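Local coordinates for protein AvmM (Streptomyces sp. NBRC 109436, PDB 7FE6) that catalyses the macrocyclization step of alchivemycin A biosynthesis, by dehydration followed by a Michael-type addition, at residues I29-V34 / I41-F46; L60-W65 / C111-P116; F80-R85 / T137-L142; A153-L158 / A185-G190. One frame throughout, in Å; residues are numbered along the deposited sequence.

Contact 1. Residues I29-V34 / I41-F46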
loop_
_atom_site.group_PDB
_atom_site.type_symbol
_atom_site.label_atom_id
_atom_site.label_comp_id
_atom_site.label_asym_id
_atom_site.label_seq_id
_atom_site.Cartn_x
_atom_site.Cartn_y
_atom_site.Cartn_z
ATOM N N ILE A 29 6.291 1.605 -2.194
ATOM C CA ILE A 29 6.871 0.403 -1.600
ATOM C C ILE A 29 8.105 0.819 -0.815
ATOM O O ILE A 29 8.984 1.494 -1.361
ATOM C CB ILE A 29 7.262 -0.656 -2.652
ATOM C CG1 ILE A 29 6.031 -1.240 -3.350
ATOM C CG2 ILE A 29 8.044 -1.797 -1.991
ATOM C CD1 ILE A 29 5.160 -2.115 -2.443
ATOM N N GLY A 30 8.172 0.431 0.466
ATOM C CA GLY A 30 9.391 0.568 1.230
ATOM C C GLY A 30 9.648 1.934 1.823
ATOM O O GLY A 30 10.773 2.198 2.256
ATOM N N VAL A 31 8.651 2.813 1.852
ATOM C CA VAL A 31 8.756 4.091 2.554
ATOM C C VAL A 31 8.721 3.849 4.062
ATOM O O VAL A 31 7.722 3.323 4.577
ATOM C CB VAL A 31 7.620 5.042 2.150
ATOM C CG1 VAL A 31 7.836 6.430 2.792
ATOM C CG2 VAL A 31 7.545 5.146 0.645
ATOM N N PRO A 32 9.748 4.229 4.815
ATOM C CA PRO A 32 9.685 4.056 6.264
ATOM C C PRO A 32 8.795 5.115 6.890
ATOM O O PRO A 32 8.651 6.226 6.378
ATOM C CB PRO A 32 11.145 4.219 6.700
ATOM C CG PRO A 32 11.770 5.073 5.664
ATOM C CD PRO A 32 11.019 4.836 4.380
ATOM N N ALA A 33 8.167 4.741 8.011
ATOM C CA ALA A 33 7.331 5.670 8.763
ATOM C C ALA A 33 8.160 6.657 9.586
ATOM O O ALA A 33 7.621 7.682 10.033
ATOM C CB ALA A 33 6.366 4.904 9.664
ATOM N N VAL A 34 9.436 6.351 9.845
ATOM C CA VAL A 34 10.364 7.291 10.459
ATOM C C VAL A 34 11.637 7.302 9.625
ATOM O O VAL A 34 12.198 6.239 9.319
ATOM C CB VAL A 34 10.679 6.958 11.935
ATOM C CG1 VAL A 34 11.684 7.927 12.462
ATOM C CG2 VAL A 34 9.407 7.010 12.810
ATOM N N ILE A 41 17.626 6.690 2.405
ATOM C CA ILE A 41 16.701 5.593 2.200
ATOM C C ILE A 41 16.438 5.457 0.707
ATOM O O ILE A 41 16.517 6.429 -0.060
ATOM C CB ILE A 41 15.381 5.809 2.960
ATOM C CG1 ILE A 41 14.639 6.996 2.346
ATOM C CG2 ILE A 41 15.660 5.993 4.474
ATOM C CD1 ILE A 41 13.198 7.042 2.638
ATOM N N GLU A 42 16.112 4.236 0.299
ATOM C CA GLU A 42 15.643 3.952 -1.045
ATOM C C GLU A 42 14.249 3.366 -0.934
ATOM O O GLU A 42 14.020 2.472 -0.124
ATOM C CB GLU A 42 16.564 2.967 -1.765
ATOM C CG GLU A 42 16.122 2.630 -3.199
ATOM C CD GLU A 42 17.227 1.963 -4.025
ATOM O OE1 GLU A 42 18.435 2.119 -3.676
ATOM O OE2 GLU A 42 16.878 1.283 -5.038
ATOM N N PHE A 43 13.323 3.875 -1.732
ATOM C CA PHE A 43 11.988 3.309 -1.868
ATOM C C PHE A 43 11.628 3.297 -3.350
ATOM O O PHE A 43 12.396 3.741 -4.205
ATOM C CB PHE A 43 10.937 4.072 -1.043
ATOM C CG PHE A 43 10.773 5.516 -1.441
ATOM C CD1 PHE A 43 11.561 6.507 -0.861
ATOM C CD2 PHE A 43 9.854 5.886 -2.421
ATOM C CE1 PHE A 43 11.421 7.832 -1.233
ATOM C CE2 PHE A 43 9.704 7.208 -2.782
ATOM C CZ PHE A 43 10.501 8.187 -2.184
ATOM N N SER A 44 10.483 2.713 -3.664
ATOM C CA SER A 44 10.005 2.725 -5.023
ATOM C C SER A 44 8.589 3.274 -5.029
ATOM O O SER A 44 7.876 3.243 -4.025
ATOM C CB SER A 44 10.090 1.340 -5.705
ATOM O OG SER A 44 9.056 0.456 -5.321
ATOM N N VAL A 45 8.223 3.853 -6.160
ATOM C CA VAL A 45 6.896 4.408 -6.361
ATOM C C VAL A 45 6.576 4.204 -7.835
ATOM O O VAL A 45 7.460 4.309 -8.692
ATOM C CB VAL A 45 6.838 5.896 -5.911
ATOM C CG1 VAL A 45 8.020 6.702 -6.480
ATOM C CG2 VAL A 45 5.497 6.568 -6.265
ATOM N N PHE A 46 5.327 3.884 -8.136
ATOM C CA PHE A 46 4.987 3.543 -9.504
ATOM C C PHE A 46 3.563 3.997 -9.775
ATOM O O PHE A 46 2.711 3.951 -8.885
ATOM C CB PHE A 46 5.154 2.034 -9.780
ATOM C CG PHE A 46 4.846 1.126 -8.594
ATOM C CD1 PHE A 46 5.798 0.900 -7.605
ATOM C CD2 PHE A 46 3.619 0.462 -8.509
ATOM C CE1 PHE A 46 5.525 0.075 -6.523
ATOM C CE2 PHE A 46 3.329 -0.379 -7.433
ATOM C CZ PHE A 46 4.287 -0.583 -6.434
#
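Ile29 meets Phe46 at the rim of the phenyl ring: its CG1 comes in near the ring plane, 3.5 Å from Phe46 CE1, with the two side chains aslant to each other. A chi1 of -67° sets CG1 anti to the carbonyl carbon, the position from which it meets the ring edge, while Ile29 CB lies 3.4 Å from Ser44 OG. The backbones form one antiparallel hydrogen-bonded pair. Ile29 N donates to Ser44 O over 2.9 Å, and Ser44 N returns a bond of 3.0 Å to Ile29 O. Gly30 then leaves the strand with a phi of 82°, a value glycine adopts easily. Beyond it Val31 lies beside Phe43, both pointing the same way, with Val31 CG2 3.9 Å from Phe43 CG. Ile41 CD1 meets the pyrrolidine ring of Pro32, 3.6 Å from Pro32 CD, a compact apolar closure. Ser44 OG donates to Ser186 O of the second subunit, and the Phe46 side chain is about 6 Å from bound alchivemycin A. Strand 24-29 is outermost in its sheet within the chain, and strand 40-49 separates it from strand 135-144. The loop after it crosses to the other sheet, where Ala33 bonds to Arg188 of strand 178-189.

Contact 2. Residues L60-W65 / C111-P116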
loop_
_atom_site.group_PDB
_atom_site.type_symbol
_atom_site.label_atom_id
_atom_site.label_comp_id
_atom_site.label_asym_id
_atom_site.label_seq_id
_atom_site.Cartn_x
_atom_site.Cartn_y
_atom_site.Cartn_z
ATOM N N LEU A 60 6.195 11.087 -13.525
ATOM C CA LEU A 60 5.868 11.153 -12.106
ATOM C C LEU A 60 6.323 12.469 -11.476
ATOM O O LEU A 60 7.431 12.957 -11.731
ATOM C CB LEU A 60 6.518 9.993 -11.342
ATOM C CG LEU A 60 6.230 10.026 -9.826
ATOM C CD1 LEU A 60 4.754 9.785 -9.535
ATOM C CD2 LEU A 60 7.154 9.167 -8.965
ATOM N N ASN A 61 5.470 13.016 -10.616
ATOM C CA ASN A 61 5.842 14.085 -9.701
ATOM C C ASN A 61 5.783 13.557 -8.270
ATOM O O ASN A 61 4.973 12.678 -7.947
ATOM C CB ASN A 61 4.923 15.305 -9.862
ATOM C CG ASN A 61 4.924 15.851 -11.290
ATOM O OD1 ASN A 61 5.897 16.460 -11.736
ATOM N ND2 ASN A 61 3.839 15.596 -12.025
ATOM N N LEU A 62 6.685 14.073 -7.431
ATOM C CA LEU A 62 6.820 13.699 -6.026
ATOM C C LEU A 62 6.808 14.975 -5.195
ATOM O O LEU A 62 7.528 15.928 -5.512
ATOM C CB LEU A 62 8.120 12.928 -5.790
ATOM C CG LEU A 62 8.169 11.704 -4.888
ATOM C CD1 LEU A 62 7.267 10.586 -5.390
ATOM C CD2 LEU A 62 9.589 11.242 -4.861
ATOM N N VAL A 63 5.970 15.025 -4.166
ATOM C CA VAL A 63 5.851 16.218 -3.336
ATOM C C VAL A 63 6.301 15.897 -1.922
ATOM O O VAL A 63 5.838 14.924 -1.325
ATOM C CB VAL A 63 4.420 16.774 -3.331
ATOM C CG1 VAL A 63 4.371 18.038 -2.522
ATOM C CG2 VAL A 63 3.976 17.043 -4.744
ATOM N N ILE A 64 7.222 16.696 -1.396
ATOM C CA ILE A 64 7.650 16.567 -0.010
ATOM C C ILE A 64 7.050 17.725 0.766
ATOM O O ILE A 64 7.152 18.876 0.337
ATOM C CB ILE A 64 9.177 16.527 0.122
ATOM C CG1 ILE A 64 9.733 15.375 -0.730
ATOM C CG2 ILE A 64 9.546 16.376 1.601
ATOM C CD1 ILE A 64 11.232 15.203 -0.631
ATOM N N TRP A 65 6.390 17.417 1.877
ATOM C CA TRP A 65 5.581 18.368 2.627
ATOM C C TRP A 65 5.918 18.268 4.105
ATOM O O TRP A 65 5.961 17.166 4.662
ATOM C CB TRP A 65 4.087 18.111 2.404
ATOM C CG TRP A 65 3.147 18.934 3.286
ATOM C CD1 TRP A 65 3.018 20.298 3.307
ATOM C CD2 TRP A 65 2.160 18.426 4.210
ATOM N NE1 TRP A 65 2.035 20.669 4.209
ATOM C CE2 TRP A 65 1.493 19.541 4.768
ATOM C CE3 TRP A 65 1.791 17.141 4.628
ATOM C CZ2 TRP A 65 0.482 19.410 5.715
ATOM C CZ3 TRP A 65 0.784 17.013 5.568
ATOM C CH2 TRP A 65 0.141 18.142 6.100
ATOM N N CYS A 111 8.517 18.025 -6.905
ATOM C CA CYS A 111 9.657 17.620 -7.719
ATOM C C CYS A 111 9.233 16.734 -8.880
ATOM O O CYS A 111 8.481 15.768 -8.699
ATOM C CB CYS A 111 10.692 16.879 -6.877
ATOM S SG CYS A 111 11.300 17.848 -5.547
ATOM N N GLN A 112 9.768 17.027 -10.055
ATOM C CA GLN A 112 9.513 16.215 -11.231
ATOM C C GLN A 112 10.512 15.062 -11.304
ATOM O O GLN A 112 11.726 15.277 -11.288
ATOM C CB GLN A 112 9.573 17.075 -12.495
ATOM C CG GLN A 112 9.090 16.361 -13.744
ATOM C CD GLN A 112 9.144 17.238 -14.997
ATOM O OE1 GLN A 112 9.213 16.731 -16.117
ATOM N NE2 GLN A 112 9.058 18.553 -14.811
ATOM N N LEU A 113 9.985 13.844 -11.413
ATOM C CA LEU A 113 10.768 12.621 -11.598
ATOM C C LEU A 113 10.366 11.922 -12.899
ATOM O O LEU A 113 10.064 10.720 -12.886
ATOM C CB LEU A 113 10.554 11.664 -10.410
ATOM C CG LEU A 113 11.341 11.908 -9.118
ATOM C CD1 LEU A 113 10.932 13.226 -8.452
ATOM C CD2 LEU A 113 11.114 10.751 -8.159
ATOM N N SER A 114 10.421 12.643 -14.033
ATOM C CA SER A 114 9.938 12.126 -15.303
ATOM C C SER A 114 11.108 11.558 -16.097
ATOM O O SER A 114 12.269 11.626 -15.686
ATOM C CB SER A 114 9.254 13.218 -16.133
ATOM O OG SER A 114 10.181 14.230 -16.576
ATOM N N GLY A 115 10.793 10.971 -17.244
ATOM C CA GLY A 115 11.815 10.541 -18.167
ATOM C C GLY A 115 11.566 9.159 -18.729
ATOM O O GLY A 115 10.712 8.407 -18.244
ATOM N N PRO A 116 12.333 8.799 -19.761
ATOM C CA PRO A 116 12.194 7.469 -20.369
ATOM C C PRO A 116 12.481 6.363 -19.363
ATOM O O PRO A 116 13.290 6.521 -18.439
ATOM C CB PRO A 116 13.242 7.475 -21.486
ATOM C CG PRO A 116 13.596 8.916 -21.687
ATOM C CD PRO A 116 13.366 9.622 -20.413
HETATM O O HOH W 1 8.265 9.394 -13.990
#
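Asn61 and Gln112 sit opposite each other in an antiparallel strand pair at what is, within the chain, the border of a sheet in the beta sandwich, where strand 107-113 runs alongside strand 57-66 and then gives way to a loop. On one side of this pair Leu62 and Cys111 exchange two backbone bonds: Leu62 N donates to Cys111 O over 2.8 Å, and Cys111 N to Leu62 O over 2.7 Å. On the other side Leu113 N still reaches Leu60 O at 2.7 Å, but the return link is made by a water, which accepts from Leu60 N and donates to Leu113 O. Leu60, Leu62, Cys111 and Leu113 occupy one face. Leu113 crosses Leu62 at a slant, its CD2 3.7 Å from CD2 of Leu62 and its CD1 near Leu62 CB; branched aliphatic tips suit this buried side. On the opposite face Asn61 and Gln112 form a polar pair. Asn61 brings OD1 to 3.7 Å from Gln112 CA, and the two amide planes stand 70° apart. With CG anti to the backbone N (chi1 -170°) and the chain extended, Gln112 carries its amide out to the loop, where OE1 accepts from Ser114 OG at 2.7 Å. Both amides also have outside partners: Asn61 ND2 donates to the carbonyls of Leu158 and Phe175, Gln112 NE2 to that of Gly173. Strand 57-66 is flanked on its other side by strand 153-162, while Leu60 and Leu62 pack on Val45 of strand 40-49 and Leu113 on Val140 of strand 135-144, both in the facing sheet.

Contact 3. Residues F80-R85 / T137-L142; sequences FYKVSR and TAHVRL
Lys82 runs alongside His139, the two side chains leaving neighbouring antiparallel strands in the same direction. From CB, a chi1 of 155° sends CG roughly anti to the backbone N. Lys82 CD then lies 4.0 Å from His139 CD2 and slightly farther from His139 CB. The chain bends at chi3 and chi4, and NZ reaches forward to Ser84 O, 2.7 Å away and in the carbonyl plane, just past the end of its strand; Ala86 O is a further acceptor. The backbones are paired throughout: Lys82 O takes His139 N at 2.8 Å, Lys82 N makes a bent bond to His139 O at 3.0 Å, and Phe80 and Arg141 exchange two more. Ser84 N closes the end on Thr137 O at 2.7 Å. The other face carries Tyr81, Val83, Ala138 and Val140, mostly apolar, with Val140 packing on Phe43 and Val45 of strand 40-49 and Tyr81 OH bonded to Ser114 O. Arg141 forms a salt bridge to Glu42. Two carbonyl acceptors would favour a charged Lys82, whose ammonium is drawn aside from the imidazole. His139 NE2 bonds His152 ND1 of the second subunit, a polar chemistry quite unlike the largely apolar face behind it.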
loop_
_atom_site.group_PDB
_atom_site.type_symbol
_atom_site.label_atom_id
_atom_site.label_comp_id
_atom_site.label_asym_id
_atom_site.label_seq_id
_atom_site.Cartn_x
_atom_site.Cartn_y
_atom_site.Cartn_z
ATOM N N PHE A 80 17.635 11.344 -5.718
ATOM C CA PHE A 80 18.001 10.642 -6.944
ATOM C C PHE A 80 16.890 9.684 -7.333
ATOM O O PHE A 80 16.168 9.154 -6.474
ATOM C CB PHE A 80 19.295 9.842 -6.785
ATOM C CG PHE A 80 20.521 10.688 -6.715
ATOM C CD1 PHE A 80 20.828 11.392 -5.544
ATOM C CD2 PHE A 80 21.379 10.772 -7.811
ATOM C CE1 PHE A 80 21.970 12.174 -5.473
ATOM C CE2 PHE A 80 22.539 11.558 -7.758
ATOM C CZ PHE A 80 22.834 12.270 -6.594
ATOM N N TYR A 81 16.768 9.432 -8.630
ATOM C CA TYR A 81 15.734 8.516 -9.063
ATOM C C TYR A 81 16.170 7.828 -10.337
ATOM O O TYR A 81 17.127 8.236 -11.013
ATOM C CB TYR A 81 14.387 9.224 -9.247
ATOM C CG TYR A 81 14.268 10.089 -10.487
ATOM C CD1 TYR A 81 14.851 11.360 -10.527
ATOM C CD2 TYR A 81 13.530 9.667 -11.587
ATOM C CE1 TYR A 81 14.737 12.172 -11.636
ATOM C CE2 TYR A 81 13.405 10.466 -12.712
ATOM C CZ TYR A 81 14.018 11.733 -12.735
ATOM O OH TYR A 81 13.901 12.562 -13.844
ATOM N N LYS A 82 15.420 6.778 -10.663
ATOM C CA LYS A 82 15.691 5.929 -11.813
ATOM C C LYS A 82 14.343 5.424 -12.287
ATOM O O LYS A 82 13.604 4.825 -11.497
ATOM C CB LYS A 82 16.627 4.792 -11.397
ATOM C CG LYS A 82 16.590 3.525 -12.199
ATOM C CD LYS A 82 16.964 2.367 -11.270
ATOM C CE LYS A 82 17.769 1.311 -11.952
ATOM N NZ LYS A 82 17.053 0.744 -13.137
ATOM N N VAL A 83 14.013 5.692 -13.553
ATOM C CA VAL A 83 12.711 5.335 -14.109
ATOM C C VAL A 83 12.800 3.923 -14.666
ATOM O O VAL A 83 13.398 3.699 -15.724
ATOM C CB VAL A 83 12.260 6.330 -15.182
ATOM C CG1 VAL A 83 10.871 5.986 -15.629
ATOM C CG2 VAL A 83 12.295 7.742 -14.637
ATOM N N SER A 84 12.199 2.967 -13.945
ATOM C CA SER A 84 12.203 1.562 -14.346
ATOM C C SER A 84 13.625 1.082 -14.623
ATOM O O SER A 84 14.494 1.180 -13.744
ATOM C CB SER A 84 11.324 1.354 -15.580
ATOM O OG SER A 84 9.983 1.645 -15.245
ATOM N N ARG A 85 13.893 0.605 -15.845
ATOM C CA ARG A 85 15.211 0.055 -16.151
ATOM C C ARG A 85 16.203 1.078 -16.753
ATOM O O ARG A 85 17.304 0.690 -17.163
ATOM C CB ARG A 85 15.063 -1.192 -17.027
ATOM C CG ARG A 85 14.749 -0.992 -18.509
ATOM C CD ARG A 85 14.546 -2.365 -19.180
ATOM N NE ARG A 85 14.201 -2.212 -20.603
ATOM C CZ ARG A 85 13.589 -3.125 -21.363
ATOM N NH1 ARG A 85 13.243 -4.312 -20.847
ATOM N NH2 ARG A 85 13.352 -2.848 -22.659
ATOM N N THR A 137 7.687 2.920 -13.002
ATOM C CA THR A 137 8.256 2.938 -11.665
ATOM C C THR A 137 9.390 3.947 -11.602
ATOM O O THR A 137 10.212 4.028 -12.522
ATOM C CB THR A 137 8.821 1.556 -11.277
ATOM O OG1 THR A 137 7.768 0.598 -11.105
ATOM C CG2 THR A 137 9.683 1.627 -10.005
ATOM N N ALA A 138 9.457 4.679 -10.492
ATOM C CA ALA A 138 10.653 5.402 -10.108
ATOM C C ALA A 138 11.214 4.704 -8.884
ATOM O O ALA A 138 10.493 4.498 -7.898
ATOM C CB ALA A 138 10.359 6.878 -9.818
ATOM N N HIS A 139 12.473 4.297 -8.956
ATOM C CA HIS A 139 13.216 3.942 -7.756
ATOM C C HIS A 139 13.830 5.236 -7.217
ATOM O O HIS A 139 14.392 6.018 -7.987
ATOM C CB HIS A 139 14.293 2.908 -8.089
ATOM C CG HIS A 139 13.760 1.626 -8.651
ATOM N ND1 HIS A 139 13.579 0.491 -7.881
ATOM C CD2 HIS A 139 13.342 1.304 -9.904
ATOM C CE1 HIS A 139 13.097 -0.479 -8.643
ATOM N NE2 HIS A 139 12.948 -0.013 -9.874
ATOM N N VAL A 140 13.692 5.495 -5.919
ATOM C CA VAL A 140 14.003 6.821 -5.391
ATOM C C VAL A 140 14.953 6.703 -4.202
ATOM O O VAL A 140 14.673 5.969 -3.248
ATOM C CB VAL A 140 12.729 7.573 -4.962
ATOM C CG1 VAL A 140 13.087 8.979 -4.567
ATOM C CG2 VAL A 140 11.719 7.575 -6.039
ATOM N N ARG A 141 16.040 7.472 -4.227
ATOM C CA ARG A 141 16.962 7.564 -3.106
ATOM C C ARG A 141 16.872 8.964 -2.510
ATOM O O ARG A 141 17.083 9.970 -3.214
ATOM C CB ARG A 141 18.390 7.237 -3.531
ATOM C CG ARG A 141 18.640 5.770 -3.791
ATOM C CD ARG A 141 19.956 5.535 -4.539
ATOM N NE ARG A 141 20.184 4.123 -4.784
ATOM C CZ ARG A 141 21.021 3.628 -5.693
ATOM N NH1 ARG A 141 21.727 4.430 -6.490
ATOM N NH2 ARG A 141 21.130 2.308 -5.834
ATOM N N LEU A 142 16.590 9.019 -1.204
ATOM C CA LEU A 142 16.235 10.255 -0.533
ATOM C C LEU A 142 16.995 10.352 0.774
ATOM O O LEU A 142 17.137 9.360 1.500
ATOM C CB LEU A 142 14.742 10.326 -0.254
ATOM C CG LEU A 142 14.238 11.549 0.501
ATOM C CD1 LEU A 142 14.565 12.817 -0.263
ATOM C CD2 LEU A 142 12.750 11.425 0.736
#

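Contact 4. Residues A153-L158 / A185-G190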
loop_
_atom_site.group_PDB
_atom_site.type_symbol
_atom_site.label_atom_id
_atom_site.label_comp_id
_atom_site.label_asym_id
_atom_site.label_seq_id
_atom_site.Cartn_x
_atom_site.Cartn_y
_atom_site.Cartn_z
ATOM N N ALA A 153 4.946 14.803 8.331
ATOM C CA ALA A 153 5.371 15.118 6.986
ATOM C C ALA A 153 4.799 14.052 6.071
ATOM O O ALA A 153 4.333 12.998 6.521
ATOM C CB ALA A 153 6.902 15.168 6.883
ATOM N N GLY A 154 4.863 14.309 4.777
ATOM C CA GLY A 154 4.399 13.323 3.822
ATOM C C GLY A 154 5.216 13.390 2.559
ATOM O O GLY A 154 5.717 14.455 2.168
ATOM N N ILE A 155 5.366 12.233 1.922
ATOM C CA ILE A 155 5.748 12.175 0.519
ATOM C C ILE A 155 4.478 11.885 -0.265
ATOM O O ILE A 155 3.715 10.968 0.081
ATOM C CB ILE A 155 6.822 11.110 0.268
ATOM C CG1 ILE A 155 7.993 11.321 1.221
ATOM C CG2 ILE A 155 7.311 11.203 -1.154
ATOM C CD1 ILE A 155 9.051 10.216 1.185
ATOM N N PHE A 156 4.252 12.646 -1.324
ATOM C CA PHE A 156 3.054 12.493 -2.130
ATOM C C PHE A 156 3.422 12.188 -3.571
ATOM O O PHE A 156 4.354 12.782 -4.124
ATOM C CB PHE A 156 2.178 13.731 -2.107
ATOM C CG PHE A 156 1.584 14.044 -0.763
ATOM C CD1 PHE A 156 2.355 14.670 0.229
ATOM C CD2 PHE A 156 0.245 13.730 -0.496
ATOM C CE1 PHE A 156 1.811 14.988 1.445
ATOM C CE2 PHE A 156 -0.312 14.027 0.725
ATOM C CZ PHE A 156 0.474 14.666 1.708
ATOM N N ALA A 157 2.716 11.223 -4.152
ATOM C CA ALA A 157 2.905 10.845 -5.542
ATOM C C ALA A 157 1.807 11.483 -6.380
ATOM O O ALA A 157 0.618 11.263 -6.130
ATOM C CB ALA A 157 2.900 9.326 -5.690
ATOM N N LEU A 158 2.206 12.268 -7.374
ATOM C CA LEU A 158 1.262 12.972 -8.238
ATOM C C LEU A 158 1.605 12.599 -9.671
ATOM O O LEU A 158 2.496 13.220 -10.281
ATOM C CB LEU A 158 1.334 14.485 -8.043
ATOM C CG LEU A 158 0.504 15.320 -9.028
ATOM C CD1 LEU A 158 -1.014 15.174 -8.784
ATOM C CD2 LEU A 158 0.952 16.772 -9.011
ATOM N N ALA A 185 2.269 9.131 1.616
ATOM C CA ALA A 185 3.013 8.326 2.572
ATOM C C ALA A 185 3.385 9.267 3.707
ATOM O O ALA A 185 4.181 10.192 3.501
ATOM C CB ALA A 185 4.244 7.697 1.926
ATOM N N SER A 186 2.785 9.063 4.885
ATOM C CA SER A 186 3.072 9.901 6.047
ATOM C C SER A 186 4.244 9.347 6.834
ATOM O O SER A 186 4.382 8.142 7.004
ATOM C CB SER A 186 1.862 10.010 6.966
ATOM O OG SER A 186 0.807 10.687 6.321
ATOM N N PHE A 187 5.071 10.233 7.347
ATOM C CA PHE A 187 6.255 9.788 8.060
ATOM C C PHE A 187 6.633 10.868 9.055
ATOM O O PHE A 187 6.009 11.927 9.109
ATOM C CB PHE A 187 7.400 9.473 7.078
ATOM C CG PHE A 187 7.951 10.685 6.372
ATOM C CD1 PHE A 187 7.320 11.197 5.253
ATOM C CD2 PHE A 187 9.130 11.293 6.817
ATOM C CE1 PHE A 187 7.838 12.316 4.597
ATOM C CE2 PHE A 187 9.647 12.399 6.185
ATOM C CZ PHE A 187 9.007 12.916 5.066
ATOM N N ARG A 188 7.590 10.550 9.912
ATOM C CA ARG A 188 8.282 11.537 10.716
ATOM C C ARG A 188 9.740 11.571 10.289
ATOM O O ARG A 188 10.317 10.540 9.920
ATOM C CB ARG A 188 8.178 11.219 12.203
ATOM C CG ARG A 188 6.803 11.437 12.799
ATOM C CD ARG A 188 6.891 11.398 14.306
ATOM N NE ARG A 188 7.536 10.173 14.777
ATOM C CZ ARG A 188 8.792 10.100 15.223
ATOM N NH1 ARG A 188 9.555 11.191 15.272
ATOM N NH2 ARG A 188 9.288 8.935 15.627
ATOM N N LEU A 189 10.340 12.753 10.357
ATOM C CA LEU A 189 11.772 12.921 10.117
ATOM C C LEU A 189 12.407 13.220 11.468
ATOM O O LEU A 189 12.319 14.347 11.966
ATOM C CB LEU A 189 12.024 14.040 9.115
ATOM C CG LEU A 189 13.462 14.464 8.805
ATOM C CD1 LEU A 189 14.281 13.296 8.258
ATOM C CD2 LEU A 189 13.494 15.695 7.872
ATOM N N GLY A 190 13.052 12.213 12.057
ATOM C CA GLY A 190 13.595 12.338 13.400
ATOM C C GLY A 190 14.017 11.035 14.053
ATOM O O GLY A 190 14.544 10.134 13.382
#
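Strands 153-158 and 185-189 run antiparallel at 147°, with Ala153 paired to Phe187 and Ile155 to Ala185 as hydrogen-bonded pairs on either side of the non-hydrogen-bonded pair Gly154 and Ser186. Phe187 N reaches Ala153 O at 3.0 Å, and Ile155 N meets Ala185 O at 2.8 Å. The Phe187 ring dominates the side-chain contact. Its CG lies between the backbone N and the carbonyl carbon (chi1 68°), which folds the ring across the neighbouring strand. Ala153 CB then sits over one face, 3.9 Å from the centroid, in a CH-pi contact that a small methyl fits well. At the ring's edge Phe187 CE1 comes 3.5 Å from Gly154 C. Ile155 CG1 also lies 3.5 Å from Phe187 CE1, its side chain crossing that of Phe187 at about a right angle. Gly154, without a side chain, allows the ring of Phe156 to lie close on the other side of the sheet. Arg188 next along forms salt bridges to Glu151 and to Glu42 of the third subunit. Paired strands that turn a closely packed apolar face inward are typical of a beta sandwich; here Ile155 packs on Leu62 in its own sheet and Phe28 in the other.

All four contacts are buried; contacts 2, 3 and 4 pair strands, contact 1 mostly a loop against a strand, and contact 2 lies nearest the centre of the chain. Contacts 1 and 3 belong to one sheet, joined by backbone bonds of Phe43 and Val45 to Val140 and Ala138; contacts 2 and 4 share the other, through strands 57-66 and 153-162. The sheets meet in apolar packing, Val45 on Leu60 and Leu142 on Ile155, while Ala33 ties contact 1 to Arg188 of contact 4. Chemistry follows position: residues facing between the sheets are aliphatic or aromatic, whereas contacts 1, 3 and 4 carry serine, histidine and charged groups to neighbouring subunits. In contact 2 the polar pair is instead satisfied chiefly by its own chain.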